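Local coordinates for DNA repair protein RAD7 (Saccharomyces cerevisiae, PDB 5ZB2) that promotes, as a component of the GGR complex, global genome nucleotide excision repair of nontranscribing DNA, and binds ELC1, at residues S192-V204 / D221-I234. Sequence-based numbering, arbitrary orientation.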
ATOM      1  N   SER A 192     -19.743 -22.506   8.242  1.00 35.60           N
ATOM      2  CA  SER A 192     -18.847 -23.652   8.319  1.00 34.39           C
ATOM      3  C   SER A 192     -18.544 -24.080   9.749  1.00 34.26           C
ATOM      4  O   SER A 192     -17.779 -25.027   9.949  1.00 35.47           O
ATOM      5  CB  SER A 192     -17.533 -23.338   7.594  1.00 35.03           C
ATOM      6  OG  SER A 192     -17.741 -23.148   6.202  1.00 35.58           O
ATOM      7  N   ILE A 193     -19.114 -23.411  10.740  1.00 33.00           N
ATOM      8  CA  ILE A 193     -18.836 -23.703  12.138  1.00 34.61           C
ATOM      9  C   ILE A 193     -19.836 -24.738  12.632  1.00 35.39           C
ATOM     10  O   ILE A 193     -21.050 -24.575  12.461  1.00 36.91           O
ATOM     11  CB  ILE A 193     -18.899 -22.423  12.990  1.00 33.48           C
ATOM     12  CG1 ILE A 193     -17.775 -21.452  12.598  1.00 33.60           C
ATOM     13  CG2 ILE A 193     -18.834 -22.747  14.482  1.00 35.35           C
ATOM     14  CD1 ILE A 193     -16.357 -21.974  12.815  1.00 33.69           C
ATOM     15  N   SER A 194     -19.324 -25.808  13.239  1.00 36.17           N
ATOM     16  CA  SER A 194     -20.169 -26.807  13.885  1.00 37.96           C
ATOM     17  C   SER A 194     -19.676 -27.240  15.257  1.00 37.20           C
ATOM     18  O   SER A 194     -20.462 -27.831  16.005  1.00 37.82           O
ATOM     19  CB  SER A 194     -20.296 -28.055  13.003  1.00 36.85           C
ATOM     20  OG  SER A 194     -19.083 -28.782  13.004  1.00 35.04           O
ATOM     21  N   ASN A 195     -18.426 -26.962  15.621  1.00 36.91           N
ATOM     22  CA  ASN A 195     -17.843 -27.446  16.874  1.00 39.42           C
ATOM     23  C   ASN A 195     -18.062 -26.471  18.029  1.00 37.48           C
ATOM     24  O   ASN A 195     -17.131 -26.109  18.751  1.00 32.17           O
ATOM     25  CB  ASN A 195     -16.357 -27.724  16.676  1.00 40.62           C
ATOM     26  CG  ASN A 195     -16.103 -28.867  15.719  1.00 45.78           C
ATOM     27  OD1 ASN A 195     -17.025 -29.365  15.069  1.00 45.46           O
ATOM     28  ND2 ASN A 195     -14.847 -29.291  15.622  1.00 60.62           N
ATOM     29  N   TYR A 196     -19.314 -26.051  18.223  1.00 36.71           N
ATOM     30  CA  TYR A 196     -19.642 -25.213  19.370  1.00 35.98           C
ATOM     31  C   TYR A 196     -19.381 -25.930  20.687  1.00 36.73           C
ATOM     32  O   TYR A 196     -19.248 -25.273  21.727  1.00 34.04           O
ATOM     33  CB  TYR A 196     -21.104 -24.771  19.294  1.00 35.82           C
ATOM     34  CG  TYR A 196     -21.411 -23.897  18.098  1.00 35.54           C
ATOM     35  CD1 TYR A 196     -21.202 -22.525  18.143  1.00 32.43           C
ATOM     36  CD2 TYR A 196     -21.916 -24.445  16.928  1.00 36.24           C
ATOM     37  CE1 TYR A 196     -21.486 -21.720  17.048  1.00 34.62           C
ATOM     38  CE2 TYR A 196     -22.200 -23.653  15.829  1.00 35.60           C
ATOM     39  CZ  TYR A 196     -21.985 -22.290  15.896  1.00 34.28           C
ATOM     40  OH  TYR A 196     -22.270 -21.508  14.798  1.00 36.64           O
ATOM     41  N   ALA A 197     -19.290 -27.260  20.659  1.00 36.67           N
ATOM     42  CA  ALA A 197     -19.049 -28.040  21.865  1.00 39.57           C
ATOM     43  C   ALA A 197     -17.668 -27.795  22.462  1.00 39.74           C
ATOM     44  O   ALA A 197     -17.436 -28.164  23.616  1.00 42.73           O
ATOM     45  CB  ALA A 197     -19.221 -29.527  21.555  1.00 39.10           C
ATOM     46  N   LEU A 198     -16.744 -27.195  21.709  1.00 38.17           N
ATOM     47  CA  LEU A 198     -15.414 -26.919  22.239  1.00 40.89           C
ATOM     48  C   LEU A 198     -15.385 -25.709  23.165  1.00 40.11           C
ATOM     49  O   LEU A 198     -14.417 -25.550  23.918  1.00 38.68           O
ATOM     50  CB  LEU A 198     -14.419 -26.694  21.094  1.00 39.93           C
ATOM     51  CG  LEU A 198     -14.186 -27.866  20.140  1.00 46.67           C
ATOM     52  CD1 LEU A 198     -13.297 -27.443  18.982  1.00 46.05           C
ATOM     53  CD2 LEU A 198     -13.575 -29.054  20.871  1.00 49.60           C
ATOM     54  N   LEU A 199     -16.410 -24.856  23.131  1.00 38.19           N
ATOM     55  CA  LEU A 199     -16.362 -23.621  23.912  1.00 38.25           C
ATOM     56  C   LEU A 199     -16.231 -23.877  25.409  1.00 37.42           C
ATOM     57  O   LEU A 199     -15.402 -23.212  26.052  1.00 37.23           O
ATOM     58  CB  LEU A 199     -17.590 -22.756  23.601  1.00 37.93           C
ATOM     59  CG  LEU A 199     -17.792 -22.300  22.143  1.00 38.11           C
ATOM     60  CD1 LEU A 199     -18.941 -21.303  22.046  1.00 37.20           C
ATOM     61  CD2 LEU A 199     -16.530 -21.699  21.542  1.00 38.01           C
ATOM     62  N   PRO A 200     -16.986 -24.792  26.025  1.00 38.95           N
ATOM     63  CA  PRO A 200     -16.828 -24.991  27.478  1.00 41.18           C
ATOM     64  C   PRO A 200     -15.427 -25.417  27.884  1.00 40.94           C
ATOM     65  O   PRO A 200     -15.005 -25.122  29.008  1.00 44.08           O
ATOM     66  CB  PRO A 200     -17.868 -26.076  27.806  1.00 39.98           C
ATOM     67  CG  PRO A 200     -18.845 -26.034  26.689  1.00 38.86           C
ATOM     68  CD  PRO A 200     -18.059 -25.637  25.472  1.00 38.68           C
ATOM     69  N   GLN A 201     -14.685 -26.090  26.999  1.00 42.71           N
ATOM     70  CA  GLN A 201     -13.334 -26.527  27.341  1.00 43.37           C
ATOM     71  C   GLN A 201     -12.376 -25.350  27.470  1.00 43.27           C
ATOM     72  O   GLN A 201     -11.535 -25.325  28.377  1.00 41.65           O
ATOM     73  CB  GLN A 201     -12.808 -27.498  26.284  1.00 44.65           C
ATOM     74  CG  GLN A 201     -13.661 -28.726  26.064  1.00 48.68           C
ATOM     75  CD  GLN A 201     -12.989 -29.734  25.155  1.00 51.74           C
ATOM     76  OE1 GLN A 201     -11.762 -29.766  25.042  1.00 53.52           O
ATOM     77  NE2 GLN A 201     -13.789 -30.562  24.497  1.00 54.23           N
ATOM     78  N   TYR A 202     -12.476 -24.371  26.568  1.00 38.48           N
ATOM     79  CA  TYR A 202     -11.428 -23.371  26.414  1.00 38.63           C
ATOM     80  C   TYR A 202     -11.743 -22.031  27.061  1.00 39.49           C
ATOM     81  O   TYR A 202     -10.810 -21.285  27.375  1.00 39.86           O
ATOM     82  CB  TYR A 202     -11.141 -23.139  24.928  1.00 39.77           C
ATOM     83  CG  TYR A 202     -10.395 -24.271  24.265  1.00 40.27           C
ATOM     84  CD1 TYR A 202      -9.007 -24.324  24.295  1.00 40.43           C
ATOM     85  CD2 TYR A 202     -11.074 -25.277  23.592  1.00 39.90           C
ATOM     86  CE1 TYR A 202      -8.319 -25.351  23.688  1.00 40.67           C
ATOM     87  CE2 TYR A 202     -10.392 -26.310  22.981  1.00 42.69           C
ATOM     88  CZ  TYR A 202      -9.013 -26.340  23.031  1.00 42.66           C
ATOM     89  OH  TYR A 202      -8.322 -27.362  22.422  1.00 46.68           O
ATOM     90  N   LEU A 203     -13.017 -21.698  27.258  1.00 39.97           N
ATOM     91  CA  LEU A 203     -13.396 -20.380  27.768  1.00 40.91           C
ATOM     92  C   LEU A 203     -13.393 -20.437  29.292  1.00 42.53           C
ATOM     93  O   LEU A 203     -14.434 -20.506  29.948  1.00 44.54           O
ATOM     94  CB  LEU A 203     -14.754 -19.963  27.215  1.00 39.79           C
ATOM     95  CG  LEU A 203     -14.870 -19.858  25.694  1.00 38.72           C
ATOM     96  CD1 LEU A 203     -16.265 -19.395  25.312  1.00 39.67           C
ATOM     97  CD2 LEU A 203     -13.820 -18.912  25.123  1.00 39.91           C
ATOM     98  N   VAL A 204     -12.189 -20.393  29.861  1.00 43.99           N
ATOM     99  CA  VAL A 204     -11.995 -20.613  31.291  1.00 47.29           C
ATOM    100  C   VAL A 204     -11.658 -19.336  32.044  1.00 48.23           C
ATOM    101  O   VAL A 204     -11.545 -19.375  33.277  1.00 51.35           O
ATOM    102  CB  VAL A 204     -10.913 -21.680  31.546  1.00 46.70           C
ATOM    103  CG1 VAL A 204     -11.308 -22.998  30.887  1.00 45.62           C
ATOM    104  CG2 VAL A 204      -9.557 -21.208  31.040  1.00 46.51           C
ATOM    105  N   ASP A 221     -26.266 -28.214  16.361  1.00 43.60           N
ATOM    106  CA  ASP A 221     -24.905 -28.026  16.854  1.00 40.56           C
ATOM    107  C   ASP A 221     -24.829 -27.065  18.037  1.00 37.69           C
ATOM    108  O   ASP A 221     -23.776 -26.985  18.680  1.00 38.47           O
ATOM    109  CB  ASP A 221     -24.003 -27.522  15.722  1.00 40.08           C
ATOM    110  CG  ASP A 221     -23.811 -28.556  14.620  1.00 43.65           C
ATOM    111  OD1 ASP A 221     -23.981 -29.764  14.890  1.00 45.35           O
ATOM    112  OD2 ASP A 221     -23.483 -28.159  13.484  1.00 42.70           O
ATOM    113  N   VAL A 222     -25.898 -26.334  18.329  1.00 36.01           N
ATOM    114  CA  VAL A 222     -25.990 -25.491  19.522  1.00 37.84           C
ATOM    115  C   VAL A 222     -27.160 -26.034  20.336  1.00 37.63           C
ATOM    116  O   VAL A 222     -28.294 -25.568  20.204  1.00 37.51           O
ATOM    117  CB  VAL A 222     -26.186 -24.012  19.177  1.00 37.10           C
ATOM    118  CG1 VAL A 222     -26.383 -23.178  20.447  1.00 36.07           C
ATOM    119  CG2 VAL A 222     -25.006 -23.488  18.363  1.00 36.35           C
ATOM    120  N   ASN A 223     -26.898 -27.030  21.181  1.00 37.66           N
ATOM    121  CA  ASN A 223     -27.950 -27.726  21.907  1.00 39.10           C
ATOM    122  C   ASN A 223     -27.897 -27.377  23.390  1.00 37.54           C
ATOM    123  O   ASN A 223     -26.961 -26.735  23.873  1.00 35.67           O
ATOM    124  CB  ASN A 223     -27.841 -29.244  21.703  1.00 39.96           C
ATOM    125  CG  ASN A 223     -26.485 -29.797  22.096  1.00 42.16           C
ATOM    126  OD1 ASN A 223     -25.833 -29.297  23.011  1.00 41.27           O
ATOM    127  ND2 ASN A 223     -26.057 -30.840  21.403  1.00 45.93           N
ATOM    128  N   ASP A 224     -28.936 -27.814  24.109  1.00 37.55           N
ATOM    129  CA  ASP A 224     -29.050 -27.517  25.533  1.00 38.60           C
ATOM    130  C   ASP A 224     -27.792 -27.920  26.283  1.00 38.13           C
ATOM    131  O   ASP A 224     -27.265 -27.153  27.096  1.00 34.77           O
ATOM    132  CB  ASP A 224     -30.267 -28.234  26.121  1.00 38.47           C
ATOM    133  CG  ASP A 224     -31.571 -27.739  25.546  1.00 36.42           C
ATOM    134  OD1 ASP A 224     -31.747 -26.506  25.446  1.00 34.60           O
ATOM    135  OD2 ASP A 224     -32.421 -28.582  25.196  1.00 36.51           O
ATOM    136  N   GLU A 225     -27.295 -29.132  26.019  1.00 38.54           N
ATOM    137  CA  GLU A 225     -26.154 -29.650  26.768  1.00 42.65           C
ATOM    138  C   GLU A 225     -24.951 -28.718  26.668  1.00 39.13           C
ATOM    139  O   GLU A 225     -24.267 -28.466  27.668  1.00 38.42           O
ATOM    140  CB  GLU A 225     -25.793 -31.048  26.263  1.00 48.28           C
ATOM    141  CG  GLU A 225     -24.856 -31.819  27.181  1.00 67.64           C
ATOM    142  CD  GLU A 225     -24.535 -33.210  26.664  1.00 79.75           C
ATOM    143  OE1 GLU A 225     -23.354 -33.611  26.732  1.00 77.71           O
ATOM    144  OE2 GLU A 225     -25.463 -33.902  26.189  1.00 72.39           O
ATOM    145  N   ILE A 226     -24.678 -28.195  25.471  1.00 37.91           N
ATOM    146  CA  ILE A 226     -23.517 -27.328  25.287  1.00 37.10           C
ATOM    147  C   ILE A 226     -23.700 -26.016  26.043  1.00 36.70           C
ATOM    148  O   ILE A 226     -22.769 -25.523  26.690  1.00 36.55           O
ATOM    149  CB  ILE A 226     -23.266 -27.088  23.786  1.00 38.86           C
ATOM    150  CG1 ILE A 226     -22.832 -28.396  23.115  1.00 38.53           C
ATOM    151  CG2 ILE A 226     -22.212 -26.001  23.576  1.00 35.81           C
ATOM    152  CD1 ILE A 226     -22.751 -28.331  21.607  1.00 40.01           C
ATOM    153  N   ILE A 227     -24.895 -25.426  25.968  1.00 34.98           N
ATOM    154  CA  ILE A 227     -25.113 -24.133  26.609  1.00 35.99           C
ATOM    155  C   ILE A 227     -25.122 -24.274  28.125  1.00 36.32           C
ATOM    156  O   ILE A 227     -24.669 -23.369  28.839  1.00 34.75           O
ATOM    157  CB  ILE A 227     -26.420 -23.501  26.099  1.00 35.79           C
ATOM    158  CG1 ILE A 227     -26.346 -23.272  24.584  1.00 36.03           C
ATOM    159  CG2 ILE A 227     -26.723 -22.196  26.842  1.00 35.00           C
ATOM    160  CD1 ILE A 227     -25.179 -22.397  24.124  1.00 34.56           C
ATOM    161  N   ILE A 228     -25.635 -25.391  28.645  1.00 34.54           N
ATOM    162  CA  ILE A 228     -25.610 -25.615  30.088  1.00 37.57           C
ATOM    163  C   ILE A 228     -24.172 -25.709  30.578  1.00 36.33           C
ATOM    164  O   ILE A 228     -23.777 -25.026  31.529  1.00 36.36           O
ATOM    165  CB  ILE A 228     -26.418 -26.872  30.452  1.00 37.04           C
ATOM    166  CG1 ILE A 228     -27.902 -26.629  30.175  1.00 36.32           C
ATOM    167  CG2 ILE A 228     -26.203 -27.254  31.924  1.00 36.05           C
ATOM    168  CD1 ILE A 228     -28.741 -27.887  30.178  1.00 36.78           C
ATOM    169  N   ASN A 229     -23.366 -26.554  29.931  1.00 37.49           N
ATOM    170  CA  ASN A 229     -21.965 -26.683  30.323  1.00 39.12           C
ATOM    171  C   ASN A 229     -21.245 -25.345  30.229  1.00 38.84           C
ATOM    172  O   ASN A 229     -20.432 -25.004  31.096  1.00 38.27           O
ATOM    173  CB  ASN A 229     -21.273 -27.733  29.454  1.00 39.57           C
ATOM    174  CG  ASN A 229     -21.783 -29.136  29.728  1.00 44.44           C
ATOM    175  OD1 ASN A 229     -22.444 -29.375  30.737  1.00 40.18           O
ATOM    176  ND2 ASN A 229     -21.476 -30.069  28.836  1.00 46.42           N
ATOM    177  N   LEU A 230     -21.541 -24.563  29.190  1.00 37.67           N
ATOM    178  CA  LEU A 230     -20.920 -23.249  29.059  1.00 38.57           C
ATOM    179  C   LEU A 230     -21.351 -22.325  30.193  1.00 38.89           C
ATOM    180  O   LEU A 230     -20.524 -21.610  30.771  1.00 39.41           O
ATOM    181  CB  LEU A 230     -21.272 -22.647  27.701  1.00 39.58           C
ATOM    182  CG  LEU A 230     -20.461 -21.445  27.224  1.00 41.58           C
ATOM    183  CD1 LEU A 230     -18.976 -21.767  27.157  1.00 40.44           C
ATOM    184  CD2 LEU A 230     -20.976 -21.012  25.863  1.00 42.13           C
ATOM    185  N   LEU A 231     -22.644 -22.330  30.531  1.00 37.49           N
ATOM    186  CA  LEU A 231     -23.119 -21.499  31.630  1.00 37.76           C
ATOM    187  C   LEU A 231     -22.504 -21.923  32.958  1.00 38.58           C
ATOM    188  O   LEU A 231     -22.252 -21.075  33.821  1.00 35.74           O
ATOM    189  CB  LEU A 231     -24.646 -21.551  31.711  1.00 36.96           C
ATOM    190  CG  LEU A 231     -25.405 -20.825  30.597  1.00 38.13           C
ATOM    191  CD1 LEU A 231     -26.901 -21.087  30.707  1.00 35.94           C
ATOM    192  CD2 LEU A 231     -25.124 -19.328  30.633  1.00 38.30           C
ATOM    193  N   GLY A 232     -22.255 -23.220  33.142  1.00 38.98           N
ATOM    194  CA  GLY A 232     -21.565 -23.681  34.331  1.00 39.77           C
ATOM    195  C   GLY A 232     -20.176 -23.101  34.476  1.00 41.81           C
ATOM    196  O   GLY A 232     -19.604 -23.142  35.570  1.00 42.53           O
ATOM    197  N   GLN A 233     -19.619 -22.558  33.393  1.00 44.71           N
ATOM    198  CA  GLN A 233     -18.294 -21.954  33.394  1.00 46.49           C
ATOM    199  C   GLN A 233     -18.343 -20.437  33.550  1.00 45.91           C
ATOM    200  O   GLN A 233     -17.633 -19.878  34.392  1.00 46.07           O
ATOM    201  CB  GLN A 233     -17.567 -22.326  32.096  1.00 49.71           C
ATOM    202  CG  GLN A 233     -16.136 -21.830  32.002  1.00 61.00           C
ATOM    203  CD  GLN A 233     -15.213 -22.524  32.984  1.00 68.59           C
ATOM    204  OE1 GLN A 233     -14.766 -21.928  33.966  1.00 67.81           O
ATOM    205  NE2 GLN A 233     -14.921 -23.792  32.719  1.00 87.72           N
ATOM    206  N   ILE A 234     -19.182 -19.757  32.768  1.00 42.03           N
ATOM    207  CA  ILE A 234     -19.143 -18.299  32.670  1.00 41.38           C
ATOM    208  C   ILE A 234     -20.316 -17.619  33.357  1.00 42.36           C
ATOM    209  O   ILE A 234     -20.298 -16.384  33.486  1.00 41.59           O
ATOM    210  CB  ILE A 234     -19.068 -17.837  31.198  1.00 41.05           C
ATOM    211  CG1 ILE A 234     -20.367 -18.174  30.453  1.00 37.59           C
ATOM    212  CG2 ILE A 234     -17.873 -18.482  30.502  1.00 41.56           C
ATOM    213  CD1 ILE A 234     -20.444 -17.601  29.042  1.00 40.53           C
TER
HETATM  214  O   HOH W   1     -23.666 -25.750  12.330  1.00 38.96           O
HETATM  215  O   HOH W   2     -21.453 -28.653  18.673  1.00 40.53           O
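The Y196 ring lies between two aliphatic methyls: V222 CG2 sits over the centre of one face, 3.6 Å from the ring centroid in a CH-pi contact, and I193 CG2 lies over the opposite face, displaced toward the rim. Chi1 of -64° sets Y196 CG beside the backbone N, and chi2 near -85° turns the ring's face to V222 CG2. A flat, wide residue suits this slot, since both its faces are used; an alanine here would probably open a gap between I193 and V222 and leave both methyls without their aromatic partner. Beside the ring, two waters bridge the loops: one lies within hydrogen-bonding distance of D221 OD2 (2.7 Å) and I193 O, the other donates to S194 O and D221 O, so water, not a direct hydrogen bond, joins the D221 carboxylate and carbonyl to the opposing loop. Farther along, packing is mostly apolar. I226 CD1 rests on A197 CB at 3.7 Å, P200 CG lies 4.0 Å from I226 O, and L230 CD1 reaches L199 CB and L203 CD1. The contact joins helix 199-202 and the loop before it to helix 224-234, neighbouring helical elements outside the strands of the leucine-rich-repeat solenoid that forms most of this C-terminal part of Rad7.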